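Local structure of calreticulin, putative (Trypanosoma cruzi, 5HCF) at residues T15-K18 and D22-K25; A53-F58 and E97-E102. The protein probably acts as a lectin-like chaperone of the calreticulin family, with a legume lectin-fold globular domain and dual binding of carbohydrates and peptides. One frame throughout, in Å; residues are numbered along the deposited sequence.

Both interactions use one phenylalanine ring packed on the seven-stranded sheet: F23 beside the end of its edge strand 15-16, F99 on the next strand inward, 50-62. Interaction 2 is the more enclosed: all four touching residues are buried and its centre lies about 14 Å from the centre of the chain, against about 19 Å for interaction 1, where S17 alone of the three touching residues is buried. F23 packs on a serine carbonyl and hydroxyl, whereas F99 meets an alanine methyl as well as oxygens of L54 and S55. The contacts touch: F23 CE1 lies 3.5 Å from A53 CB, and S17 OG bonds to F99 O. Interaction 1 spans three intervening residues, interaction 2 thirty-eight.

Interaction 1 of 2, residues T15-K18 and D22-K25; sequences TTSK and DFGK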
loop_
_atom_site.group_PDB
_atom_site.type_symbol
_atom_site.label_atom_id
_atom_site.label_comp_id
_atom_site.label_asym_id
_atom_site.label_seq_id
_atom_site.Cartn_x
_atom_site.Cartn_y
_atom_site.Cartn_z
ATOM N N THR A 15 1.067 -12.210 12.333
ATOM C CA THR A 15 1.935 -13.381 12.310
ATOM C C THR A 15 3.129 -13.193 11.384
ATOM O O THR A 15 2.973 -12.850 10.215
ATOM C CB THR A 15 1.174 -14.641 11.872
ATOM O OG1 THR A 15 -0.007 -14.788 12.669
ATOM C CG2 THR A 15 2.050 -15.862 12.040
ATOM N N THR A 16 4.321 -13.438 11.918
ATOM C CA THR A 16 5.554 -13.299 11.156
ATOM C C THR A 16 5.915 -14.625 10.498
ATOM O O THR A 16 5.892 -15.670 11.143
ATOM C CB THR A 16 6.717 -12.831 12.051
ATOM O OG1 THR A 16 6.303 -11.696 12.825
ATOM C CG2 THR A 16 7.924 -12.453 11.202
ATOM N N SER A 17 6.258 -14.576 9.217
ATOM C CA SER A 17 6.475 -15.786 8.431
ATOM C C SER A 17 7.622 -16.656 8.938
ATOM O O SER A 17 8.510 -16.184 9.644
ATOM C CB SER A 17 6.727 -15.414 6.973
ATOM O OG SER A 17 7.162 -16.543 6.235
ATOM N N LYS A 18 7.581 -17.938 8.586
ATOM C CA LYS A 18 8.656 -18.862 8.918
ATOM C C LYS A 18 9.408 -19.279 7.653
ATOM O O LYS A 18 10.139 -20.275 7.644
ATOM C CB LYS A 18 8.112 -20.098 9.636
ATOM C CG LYS A 18 7.560 -19.835 11.020
ATOM C CD LYS A 18 7.177 -21.144 11.697
ATOM C CE LYS A 18 8.127 -21.458 12.854
ATOM N NZ LYS A 18 7.786 -20.673 14.078
ATOM N N ASP A 22 15.491 -15.669 9.494
ATOM C CA ASP A 22 16.169 -14.404 9.736
ATOM C C ASP A 22 15.381 -13.167 9.307
ATOM O O ASP A 22 15.975 -12.128 9.028
ATOM C CB ASP A 22 17.534 -14.407 9.037
ATOM C CG ASP A 22 17.421 -14.506 7.524
ATOM O OD1 ASP A 22 16.287 -14.548 7.004
ATOM O OD2 ASP A 22 18.472 -14.540 6.851
ATOM N N PHE A 23 14.057 -13.269 9.253
ATOM C CA PHE A 23 13.247 -12.083 9.001
ATOM C C PHE A 23 13.531 -11.041 10.076
ATOM O O PHE A 23 13.865 -11.383 11.209
ATOM C CB PHE A 23 11.755 -12.413 8.956
ATOM C CG PHE A 23 11.308 -13.023 7.660
ATOM C CD1 PHE A 23 11.453 -12.333 6.470
ATOM C CD2 PHE A 23 10.718 -14.273 7.634
ATOM C CE1 PHE A 23 11.041 -12.888 5.274
ATOM C CE2 PHE A 23 10.298 -14.832 6.439
ATOM C CZ PHE A 23 10.460 -14.138 5.259
ATOM N N GLY A 24 13.395 -9.772 9.715
ATOM C CA GLY A 24 13.732 -8.684 10.614
ATOM C C GLY A 24 12.755 -8.531 11.759
ATOM O O GLY A 24 11.606 -8.959 11.668
ATOM N N LYS A 25 13.213 -7.923 12.848
ATOM C CA LYS A 25 12.350 -7.721 14.005
ATOM C C LYS A 25 11.546 -6.432 13.874
ATOM O O LYS A 25 12.041 -5.423 13.371
ATOM C CB LYS A 25 13.182 -7.698 15.293
ATOM C CG LYS A 25 12.455 -7.131 16.508
ATOM C CD LYS A 25 13.437 -6.697 17.592
ATOM C CE LYS A 25 12.748 -5.881 18.678
ATOM N NZ LYS A 25 13.723 -5.234 19.601
#
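The ring of F23 meets S17 along one side, through two adjacent ring carbons. F23 CD2 lies 3.5 Å from S17 O, and this oxygen approaches obliquely, neither square over the ring nor level with its rim. The next carbon, F23 CE2, is 3.6 Å from S17 OG, and it comes within 3.7 Å of S17 CB as well. S17 O, CB and OG all lie on one side of the ring plane; at these separations, with no bond between the segments, the contact is van der Waals packing on a largely polar residue. At the base of the aromatic side chain, T16 CG2 reaches F23 CB at 4.4 Å, a marginal contact.

In S17 the hydroxyl lies anti to the backbone N (chi1 170°), a position in which it passes beside the ring while its polar partners lie elsewhere. OG accepts from H19 N and is within bonding reach of the carbonyl oxygens of E97 and F99, which must share its one proton or take it in turn. These partners tie the hydroxyl to the 97-102 loop and probably limit its rotation.

In this legume-lectin beta-sandwich the chain passes here from strand 15-16, outermost in the seven-stranded sheet, to strand 26-29 of the other sheet. F23 also rests on F51 and A53 of strand 50-62, whose backbone bonds to G24 and S17 respectively.

Interaction 2 of 2, residues A53-F58 and E97-E102; sequences ALSTAF and EKFHGE
F99 turns its ring toward A53, L54 and S55 because its CG is anti to the backbone N (chi1 175°), carrying the aromatic group away from its own loop and onto the strand. S55 answers with its hydroxyl set between the backbone N and the carbonyl carbon (chi1 45°), which brings OG to 4.0 Å from F99 CD2; S55 CB stands beside it, 4.2 Å from the same carbon. Two further approaches define the fit. L54 O lies 3.9 Å from F99 CE2. A53 CB supplies the apolar pair, 4.3 Å from F99 CD2, and also touches F99 O, which has its polar partner in S17 OG at the end of the edge strand. Ring contacts of 3.9 Å or more, with no bond between the segments, mark ordinary van der Waals packing. Strand alternation explains the selection: the side chains of A53 and S55 start toward the loop, whereas L54 points away and contributes its carbonyl.

Beyond F99 the loop is braced internally. H100 ND1 donates to K98 O at 2.8 Å with an N-H...O angle of 158°, the acceptor lying at the edge of the imidazole and near its plane; the H100 ring is also stacked with H19.

The 97-102 loop, between strands 83-91 and 107-114, lays an aromatic side chain on the seven-stranded sheet of the lectin-fold domain, placing F99 on strand 50-62 and D214 of strand 208-217. Strand 50-62 itself is flanked by strand 15-16, where T15 bonds to S55, and by 208-217, whose I213 bonds to L54.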
loop_
_atom_site.group_PDB
_atom_site.type_symbol
_atom_site.label_atom_id
_atom_site.label_comp_id
_atom_site.label_asym_id
_atom_site.label_seq_id
_atom_site.Cartn_x
_atom_site.Cartn_y
_atom_site.Cartn_z
ATOM N N ALA A 53 8.450 -9.919 6.659
ATOM C CA ALA A 53 7.282 -10.647 6.175
ATOM C C ALA A 53 6.367 -11.010 7.334
ATOM O O ALA A 53 6.580 -12.013 8.013
ATOM C CB ALA A 53 7.700 -11.897 5.421
ATOM N N LEU A 54 5.346 -10.187 7.544
ATOM C CA LEU A 54 4.338 -10.442 8.565
ATOM C C LEU A 54 2.956 -10.024 8.069
ATOM O O LEU A 54 2.823 -9.129 7.232
ATOM C CB LEU A 54 4.713 -9.732 9.874
ATOM C CG LEU A 54 5.030 -8.231 9.854
ATOM C CD1 LEU A 54 3.786 -7.379 9.775
ATOM C CD2 LEU A 54 5.849 -7.852 11.080
ATOM N N SER A 55 1.928 -10.682 8.590
ATOM C CA SER A 55 0.580 -10.532 8.055
ATOM C C SER A 55 -0.481 -10.705 9.130
ATOM O O SER A 55 -0.213 -11.230 10.211
ATOM C CB SER A 55 0.335 -11.541 6.925
ATOM O OG SER A 55 0.796 -12.836 7.277
ATOM N N THR A 56 -1.686 -10.242 8.828
ATOM C CA THR A 56 -2.822 -10.459 9.707
ATOM C C THR A 56 -4.054 -10.736 8.852
ATOM O O THR A 56 -4.133 -10.300 7.704
ATOM C CB THR A 56 -3.079 -9.255 10.634
ATOM O OG1 THR A 56 -4.032 -9.619 11.640
ATOM C CG2 THR A 56 -3.596 -8.064 9.843
ATOM N N ALA A 57 -5.007 -11.469 9.412
ATOM C CA ALA A 57 -6.205 -11.837 8.676
ATOM C C ALA A 57 -7.331 -10.850 8.936
ATOM O O ALA A 57 -7.524 -10.401 10.070
ATOM C CB ALA A 57 -6.641 -13.248 9.041
ATOM N N PHE A 58 -8.057 -10.499 7.877
ATOM C CA PHE A 58 -9.265 -9.702 8.024
ATOM C C PHE A 58 -10.270 -10.499 8.850
ATOM O O PHE A 58 -10.431 -11.701 8.638
ATOM C CB PHE A 58 -9.862 -9.349 6.659
ATOM C CG PHE A 58 -8.912 -8.633 5.738
ATOM C CD1 PHE A 58 -8.220 -7.509 6.164
ATOM C CD2 PHE A 58 -8.716 -9.082 4.439
ATOM C CE1 PHE A 58 -7.348 -6.848 5.312
ATOM C CE2 PHE A 58 -7.847 -8.425 3.584
ATOM C CZ PHE A 58 -7.161 -7.306 4.021
ATOM N N GLU A 97 2.500 -18.259 7.709
ATOM C CA GLU A 97 3.827 -18.741 8.098
ATOM C C GLU A 97 4.727 -19.057 6.901
ATOM O O GLU A 97 5.952 -19.129 7.045
ATOM C CB GLU A 97 3.708 -19.964 9.012
ATOM C CG GLU A 97 3.135 -19.633 10.379
ATOM C CD GLU A 97 3.224 -20.790 11.352
ATOM O OE1 GLU A 97 3.702 -21.875 10.952
ATOM O OE2 GLU A 97 2.819 -20.609 12.519
ATOM N N LYS A 98 4.127 -19.247 5.729
ATOM C CA LYS A 98 4.910 -19.447 4.513
ATOM C C LYS A 98 4.783 -18.229 3.616
ATOM O O LYS A 98 5.051 -18.296 2.418
ATOM C CB LYS A 98 4.485 -20.696 3.751
ATOM C CG LYS A 98 4.606 -21.995 4.519
ATOM C CD LYS A 98 3.994 -23.115 3.699
ATOM C CE LYS A 98 4.015 -24.441 4.440
ATOM N NZ LYS A 98 3.643 -25.554 3.510
ATOM N N PHE A 99 4.375 -17.113 4.211
ATOM C CA PHE A 99 4.201 -15.873 3.478
ATOM C C PHE A 99 5.550 -15.312 3.048
ATOM O O PHE A 99 6.439 -15.104 3.869
ATOM C CB PHE A 99 3.458 -14.856 4.341
ATOM C CG PHE A 99 3.332 -13.497 3.712
ATOM C CD1 PHE A 99 2.965 -13.360 2.382
ATOM C CD2 PHE A 99 3.577 -12.354 4.458
ATOM C CE1 PHE A 99 2.849 -12.107 1.810
ATOM C CE2 PHE A 99 3.462 -11.102 3.892
ATOM C CZ PHE A 99 3.095 -10.977 2.566
ATOM N N HIS A 100 5.698 -15.070 1.753
ATOM C CA HIS A 100 6.932 -14.494 1.235
ATOM C C HIS A 100 6.674 -13.801 -0.097
ATOM O O HIS A 100 5.531 -13.735 -0.564
ATOM C CB HIS A 100 8.013 -15.568 1.084
ATOM C CG HIS A 100 7.692 -16.613 0.061
ATOM N ND1 HIS A 100 6.650 -17.504 0.206
ATOM C CD2 HIS A 100 8.277 -16.907 -1.125
ATOM C CE1 HIS A 100 6.605 -18.300 -0.847
ATOM N NE2 HIS A 100 7.582 -17.959 -1.670
ATOM N N GLY A 101 7.742 -13.283 -0.697
ATOM C CA GLY A 101 7.651 -12.529 -1.935
ATOM C C GLY A 101 6.864 -13.187 -3.053
ATOM O O GLY A 101 6.319 -12.498 -3.911
ATOM N N GLU A 102 6.795 -14.516 -3.042
ATOM C CA GLU A 102 6.166 -15.260 -4.131
ATOM C C GLU A 102 4.693 -15.568 -3.861
ATOM O O GLU A 102 3.964 -15.978 -4.763
ATOM C CB GLU A 102 6.924 -16.564 -4.387
ATOM C CG GLU A 102 8.418 -16.389 -4.587
ATOM C CD GLU A 102 8.761 -15.908 -5.979
ATOM O OE1 GLU A 102 9.306 -16.709 -6.771
ATOM O OE2 GLU A 102 8.487 -14.724 -6.276
#